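Local coordinates for protein probable glutaredoxin ssr2061 (Synechocystis sp., PDB 4MJE) that probably reduces low-molecular-weight disulfides and protein disulfides, as a glutathione-dependent oxidoreductase supplied with electrons through NADPH and glutathione reductase, at residues Glu19-Ser24 with Gln44-Asp49; Ser15-Ile20 with Ile73-Ile78. The protein carries 1 engineered substitution. All coordinates share one frame; numbering follows the deposited sequence. Where two conformers were deposited one is given.

Contact 1 (Glu19-Ser24 with Gln44-Asp49); sequences EIYTWS and QEYCID
Backbone bonds of I20 and T22 with Q44 and Y46 pair strands 19-22 and 44-47 in parallel: I20 N gives to Q44 O, Y46 N to I20 O and T22 N to Y46 O. The ladder runs one residue past strand 44-47, where I48 N meets T22 O at 2.9 Å with an N-H...O angle of 178°.

Aromatic packing covers the face bearing E19, Y21 and Y46. The Y46 ring turns its edge to the face of Y21 with the planes 68° apart, and its CD2 stands 3.5 Å above the Y21 plane, over the centre. At the hydroxyl end of the Y46 ring, OH donates to E19 OE1 at 2.6 Å on the anti lone pair; R61 of helix 52-61 holds the other carboxylate oxygen, OE2, and also Y21 OH. An alanine in place of Y46 would probably uncover that face of Y21 and leave E19 OE1 without its hydroxyl donor.

The two strands belong to a beta-alpha-beta unit of the thioredoxin fold, connected through helix 27-39.

Side-chain polar bonds close the other face and the C-terminal ends. T22 OG1 donates to E45 OE2 at 2.7 Å. D49 grips S24 with both carboxylate oxygens, each through its syn lone pair: OD1 takes S24 N at 2.8 Å and OD2 takes S24 OG at 2.7 Å. S24 chi1 of 60° puts OG between its backbone N and carbonyl carbon, where hydroxyl and N-H can meet one carboxylate. D49 CA also makes a CH-pi contact over the W23 five-membered ring, 3.7 Å from its centroid.

Contact 2 (Ser15-Ile20 with Ile73-Ile78); sequences SAKIEI and IDDQHI
With chi1 at -178° and the rest of the chain extended, K17 runs out alongside the turn, while D75 sets CG anti to its carbonyl carbon (chi1 -70°); the two side chains converge obliquely, and K17 NZ reaches D75 OD1 at 2.7 Å in a salt bridge on the syn lone pair. D75 and D74 are the middle residues of a type I' beta turn from I73 to Q76, the tight turn of the hairpin formed by strands 70-73 and 76-79 of the thioredoxin-fold sheet.

The backbone evidence places this turn against the start of strand 18-22. I18 and I73 form an antiparallel non-hydrogen-bonded pair, and D74 N donates to K17 O at 2.8 Å, in the carbonyl plane. The D74 side chain answers from the turn: its OD1 receives K17 N at 3.0 Å, nearly linearly (177°), so backbone and carboxylate of one residue hold both the N-H and the C=O of K17. On the face shared by I18 and I73, CG2 of I18 lies 4.5 Å from CG1 of I73, a marginal van der Waals contact, and L97 of helix 93-97 touches both side chains.

Two acidic groups also approach each other here. E19 OE2 stands 4.1 Å from D75 OD1, a pair of like charges whose repulsion is probably eased by K17 on D75 and by R61, which makes a salt bridge to E19 OE2 while E19 OE1 takes Y46 OH. One water links this corner, donating to K17 O and to E19 OE2 and accepting from D75 N at 2.8 Å.

How the contacts relate
Contacts 1 and 2 both use strand 18-22, contact 2 chiefly through the residues leading into it, and share E19 and I20, their centres lying about 13 Å apart. Along the chain this strand comes first, then helix 27-39, then 44-47 and, after helix 52-61, the 70-73/76-79 hairpin. Within the mixed sheet the order is 44-47, 18-22, 70-73, 76-79, so contact 1 joins strand 18-22 to a parallel outer neighbour, whereas contact 2 joins its N-terminal end to the hairpin turn. Q44 N and I18 O, 2.9 Å apart in a probable hydrogen bond, connect the two directly. Together they join strand 44-47 on one side and the hairpin turn on the other to one inner strand, which leads into the CxxC segment, probably the redox-active site.

Contact 1 (Glu19-Ser24 with Gln44-Asp49)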
loop_
_atom_site.group_PDB
_atom_site.type_symbol
_atom_site.label_atom_id
_atom_site.label_comp_id
_atom_site.label_asym_id
_atom_site.label_seq_id
_atom_site.Cartn_x
_atom_site.Cartn_y
_atom_site.Cartn_z
ATOM N N GLU A 19 -1.658 -0.938 2.237
ATOM C CA GLU A 19 -1.310 -2.338 2.449
ATOM C C GLU A 19 -0.507 -2.862 1.278
ATOM O O GLU A 19 -0.843 -2.594 0.116
ATOM C CB GLU A 19 -2.556 -3.213 2.571
ATOM C CG GLU A 19 -3.516 -2.799 3.664
ATOM C CD GLU A 19 -4.872 -3.437 3.475
ATOM O OE1 GLU A 19 -5.145 -4.483 4.104
ATOM O OE2 GLU A 19 -5.674 -2.905 2.687
ATOM N N ILE A 20 0.535 -3.619 1.587
ATOM C CA ILE A 20 1.281 -4.305 0.539
ATOM C C ILE A 20 1.607 -5.727 0.966
ATOM O O ILE A 20 2.139 -5.942 2.058
ATOM C CB ILE A 20 2.579 -3.537 0.153
ATOM C CG1 ILE A 20 3.284 -4.255 -1.001
ATOM C CG2 ILE A 20 3.518 -3.323 1.350
ATOM C CD1 ILE A 20 4.417 -3.493 -1.610
ATOM N N TYR A 21 1.221 -6.686 0.119
ATOM C CA TYR A 21 1.548 -8.090 0.302
ATOM C C TYR A 21 2.857 -8.406 -0.429
ATOM O O TYR A 21 3.042 -8.028 -1.592
ATOM C CB TYR A 21 0.466 -9.020 -0.257
ATOM C CG TYR A 21 -0.932 -8.914 0.306
ATOM C CD1 TYR A 21 -1.466 -9.924 1.096
ATOM C CD2 TYR A 21 -1.766 -7.853 -0.040
ATOM C CE1 TYR A 21 -2.777 -9.854 1.557
ATOM C CE2 TYR A 21 -3.067 -7.783 0.420
ATOM C CZ TYR A 21 -3.553 -8.776 1.202
ATOM O OH TYR A 21 -4.860 -8.709 1.622
ATOM N N THR A 22 3.763 -9.100 0.256
ATOM C CA THR A 22 5.097 -9.315 -0.284
ATOM C C THR A 22 5.647 -10.699 0.048
ATOM O O THR A 22 5.183 -11.375 0.967
ATOM C CB THR A 22 6.108 -8.340 0.342
ATOM O OG1 THR A 22 6.200 -8.631 1.731
ATOM C CG2 THR A 22 5.727 -6.896 0.162
ATOM N N TRP A 23 6.675 -11.088 -0.713
ATOM C CA TRP A 23 7.729 -11.937 -0.190
ATOM C C TRP A 23 8.930 -11.017 0.046
ATOM O O TRP A 23 9.232 -10.158 -0.776
ATOM C CB TRP A 23 8.073 -13.082 -1.159
ATOM C CG TRP A 23 7.233 -14.296 -0.968
ATOM C CD1 TRP A 23 6.030 -14.364 -0.323
ATOM C CD2 TRP A 23 7.528 -15.630 -1.422
ATOM N NE1 TRP A 23 5.561 -15.657 -0.342
ATOM C CE2 TRP A 23 6.465 -16.450 -1.008
ATOM C CE3 TRP A 23 8.587 -16.204 -2.143
ATOM C CZ2 TRP A 23 6.429 -17.818 -1.280
ATOM C CZ3 TRP A 23 8.538 -17.555 -2.422
ATOM C CH2 TRP A 23 7.471 -18.344 -1.994
ATOM N N SER A 24 9.584 -11.187 1.189
ATOM C CA SER A 24 10.639 -10.282 1.637
ATOM C C SER A 24 11.769 -10.161 0.632
ATOM O O SER A 24 12.384 -9.099 0.474
ATOM C CB SER A 24 11.203 -10.747 2.983
ATOM O OG SER A 24 11.746 -12.035 2.891
ATOM N N GLN A 44 1.318 -0.827 6.042
ATOM C CA GLN A 44 1.350 -2.176 6.608
ATOM C C GLN A 44 1.821 -3.141 5.524
ATOM O O GLN A 44 1.267 -3.172 4.414
ATOM C CB GLN A 44 -0.048 -2.559 7.102
ATOM C CG GLN A 44 -0.081 -3.731 8.052
ATOM C CD GLN A 44 0.500 -3.417 9.409
ATOM O OE1 GLN A 44 0.746 -2.256 9.741
ATOM N NE2 GLN A 44 0.702 -4.453 10.217
ATOM N N GLU A 45 2.845 -3.922 5.842
ATOM C CA GLU A 45 3.348 -4.930 4.923
ATOM C C GLU A 45 2.936 -6.305 5.430
ATOM O O GLU A 45 3.231 -6.679 6.567
ATOM C CB GLU A 45 4.875 -4.864 4.841
ATOM C CG GLU A 45 5.490 -6.018 4.039
ATOM C CD GLU A 45 7.000 -6.091 4.090
ATOM O OE1 GLU A 45 7.660 -5.352 4.870
ATOM O OE2 GLU A 45 7.558 -6.912 3.328
ATOM N N TYR A 46 2.248 -7.050 4.570
ATOM C CA TYR A 46 1.903 -8.426 4.875
ATOM C C TYR A 46 2.983 -9.281 4.211
ATOM O O TYR A 46 2.910 -9.579 3.032
ATOM C CB TYR A 46 0.521 -8.752 4.321
ATOM C CG TYR A 46 -0.563 -7.824 4.770
ATOM C CD1 TYR A 46 -0.637 -7.378 6.087
ATOM C CD2 TYR A 46 -1.536 -7.398 3.896
ATOM C CE1 TYR A 46 -1.652 -6.544 6.513
ATOM C CE2 TYR A 46 -2.534 -6.561 4.310
ATOM C CZ TYR A 46 -2.598 -6.139 5.624
ATOM O OH TYR A 46 -3.597 -5.319 6.084
ATOM N N CYS A 47 4.035 -9.582 4.958
ATOM C CA CYS A 47 5.060 -10.442 4.435
ATOM C C CYS A 47 4.632 -11.886 4.596
ATOM O O CYS A 47 4.508 -12.399 5.713
ATOM C CB CYS A 47 6.389 -10.159 5.115
ATOM S SG CYS A 47 7.716 -11.162 4.551
ATOM N N ILE A 48 4.392 -12.528 3.461
ATOM C CA ILE A 48 3.751 -13.829 3.466
ATOM C C ILE A 48 4.671 -14.921 2.946
ATOM O O ILE A 48 4.181 -15.950 2.466
ATOM C CB ILE A 48 2.382 -13.790 2.708
ATOM C CG1 ILE A 48 2.544 -13.395 1.239
ATOM C CG2 ILE A 48 1.437 -12.801 3.398
ATOM C CD1 ILE A 48 1.267 -13.604 0.387
ATOM N N ASP A 49 5.989 -14.743 3.112
ATOM C CA ASP A 49 6.974 -15.791 2.783
ATOM C C ASP A 49 6.483 -17.157 3.249
ATOM O O ASP A 49 6.227 -17.355 4.435
ATOM C CB ASP A 49 8.324 -15.564 3.489
ATOM C CG ASP A 49 9.028 -14.302 3.073
ATOM O OD1 ASP A 49 8.417 -13.407 2.474
ATOM O OD2 ASP A 49 10.236 -14.209 3.362
#

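Contact 2 (Ser15-Ile20 with Ile73-Ile78)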
loop_
_atom_site.group_PDB
_atom_site.type_symbol
_atom_site.label_atom_id
_atom_site.label_comp_id
_atom_site.label_asym_id
_atom_site.label_seq_id
_atom_site.Cartn_x
_atom_site.Cartn_y
_atom_site.Cartn_z
ATOM N N SER A 15 -6.621 7.988 8.954
ATOM C CA SER A 15 -5.684 8.259 7.864
ATOM C C SER A 15 -5.733 7.172 6.790
ATOM O O SER A 15 -6.464 6.195 6.920
ATOM C CB SER A 15 -4.260 8.352 8.408
ATOM O OG SER A 15 -3.905 7.153 9.075
ATOM N N ALA A 16 -4.935 7.354 5.739
ATOM C CA ALA A 16 -4.881 6.409 4.637
ATOM C C ALA A 16 -4.499 5.026 5.146
ATOM O O ALA A 16 -3.623 4.874 5.990
ATOM C CB ALA A 16 -3.881 6.870 3.566
ATOM N N LYS A 17 -5.201 4.030 4.633
ATOM C CA LYS A 17 -4.906 2.628 4.895
ATOM C C LYS A 17 -4.121 2.094 3.686
ATOM O O LYS A 17 -4.679 1.946 2.591
ATOM C CB LYS A 17 -6.235 1.893 5.100
ATOM C CG LYS A 17 -6.108 0.427 5.424
ATOM C CD LYS A 17 -7.465 -0.235 5.336
ATOM C CE LYS A 17 -7.389 -1.715 5.584
ATOM N NZ LYS A 17 -8.716 -2.355 5.384
ATOM N N ILE A 18 -2.832 1.839 3.879
ATOM C CA ILE A 18 -1.951 1.402 2.809
ATOM C C ILE A 18 -1.424 0.018 3.139
ATOM O O ILE A 18 -0.844 -0.193 4.201
ATOM C CB ILE A 18 -0.786 2.384 2.607
ATOM C CG1 ILE A 18 -1.334 3.788 2.303
ATOM C CG2 ILE A 18 0.120 1.913 1.483
ATOM C CD1 ILE A 18 -0.310 4.899 2.357
ATOM N N GLU A 19 -1.658 -0.938 2.237
ATOM C CA GLU A 19 -1.310 -2.338 2.449
ATOM C C GLU A 19 -0.507 -2.862 1.278
ATOM O O GLU A 19 -0.843 -2.594 0.116
ATOM C CB GLU A 19 -2.556 -3.213 2.571
ATOM C CG GLU A 19 -3.516 -2.799 3.664
ATOM C CD GLU A 19 -4.872 -3.437 3.475
ATOM O OE1 GLU A 19 -5.145 -4.483 4.104
ATOM O OE2 GLU A 19 -5.674 -2.905 2.687
ATOM N N ILE A 20 0.535 -3.619 1.587
ATOM C CA ILE A 20 1.281 -4.305 0.539
ATOM C C ILE A 20 1.607 -5.727 0.966
ATOM O O ILE A 20 2.139 -5.942 2.058
ATOM C CB ILE A 20 2.579 -3.537 0.153
ATOM C CG1 ILE A 20 3.284 -4.255 -1.001
ATOM C CG2 ILE A 20 3.518 -3.323 1.350
ATOM C CD1 ILE A 20 4.417 -3.493 -1.610
ATOM N N ILE A 73 -4.805 0.682 -1.426
ATOM C CA ILE A 73 -4.872 1.979 -0.761
ATOM C C ILE A 73 -6.338 2.294 -0.517
ATOM O O ILE A 73 -7.131 2.290 -1.455
ATOM C CB ILE A 73 -4.223 3.099 -1.606
ATOM C CG1 ILE A 73 -2.737 2.823 -1.826
ATOM C CG2 ILE A 73 -4.386 4.468 -0.923
ATOM C CD1 ILE A 73 -2.099 3.769 -2.821
ATOM N N ASP A 74 -6.688 2.558 0.737
ATOM C CA ASP A 74 -8.072 2.765 1.160
ATOM C C ASP A 74 -9.007 1.718 0.589
ATOM O O ASP A 74 -10.093 2.002 0.102
ATOM C CB ASP A 74 -8.532 4.174 0.823
ATOM C CG ASP A 74 -7.915 5.197 1.738
ATOM O OD1 ASP A 74 -7.458 4.792 2.842
ATOM O OD2 ASP A 74 -7.873 6.387 1.359
ATOM N N ASP A 75 -8.517 0.490 0.658
ATOM C CA ASP A 75 -9.254 -0.719 0.319
ATOM C C ASP A 75 -9.401 -0.948 -1.172
ATOM O O ASP A 75 -9.956 -1.960 -1.577
ATOM C CB ASP A 75 -10.620 -0.783 1.038
ATOM C CG ASP A 75 -10.479 -1.021 2.520
ATOM O OD1 ASP A 75 -9.550 -1.743 2.927
ATOM O OD2 ASP A 75 -11.298 -0.488 3.281
ATOM N N GLN A 76 -8.872 -0.042 -1.989
ATOM C CA GLN A 76 -8.880 -0.240 -3.433
ATOM C C GLN A 76 -7.619 -0.957 -3.896
ATOM O O GLN A 76 -6.510 -0.591 -3.520
ATOM C CB GLN A 76 -8.970 1.102 -4.146
ATOM C CG GLN A 76 -9.030 0.944 -5.647
ATOM C CD GLN A 76 -9.068 2.265 -6.376
ATOM O OE1 GLN A 76 -8.479 3.258 -5.935
ATOM N NE2 GLN A 76 -9.771 2.291 -7.502
ATOM N N HIS A 77 -7.787 -1.973 -4.731
ATOM C CA HIS A 77 -6.667 -2.677 -5.327
ATOM C C HIS A 77 -5.984 -1.790 -6.360
ATOM O O HIS A 77 -6.572 -1.418 -7.364
ATOM C CB HIS A 77 -7.181 -3.943 -5.996
ATOM C CG HIS A 77 -6.097 -4.843 -6.492
ATOM N ND1 HIS A 77 -6.234 -5.633 -7.610
ATOM C CD2 HIS A 77 -4.858 -5.073 -6.015
ATOM C CE1 HIS A 77 -5.118 -6.314 -7.797
ATOM N NE2 HIS A 77 -4.269 -5.994 -6.842
ATOM N N ILE A 78 -4.736 -1.447 -6.100
ATOM C CA ILE A 78 -3.930 -0.620 -7.005
ATOM C C ILE A 78 -3.172 -1.474 -8.017
ATOM O O ILE A 78 -3.005 -1.085 -9.174
ATOM C CB ILE A 78 -2.934 0.241 -6.192
ATOM C CG1 ILE A 78 -3.677 1.050 -5.126
ATOM C CG2 ILE A 78 -2.113 1.144 -7.108
ATOM C CD1 ILE A 78 -4.761 1.958 -5.683
HETATM O O HOH W 1 -6.041 -0.406 1.654
HETATM O O HOH W 2 -11.175 0.010 5.961
#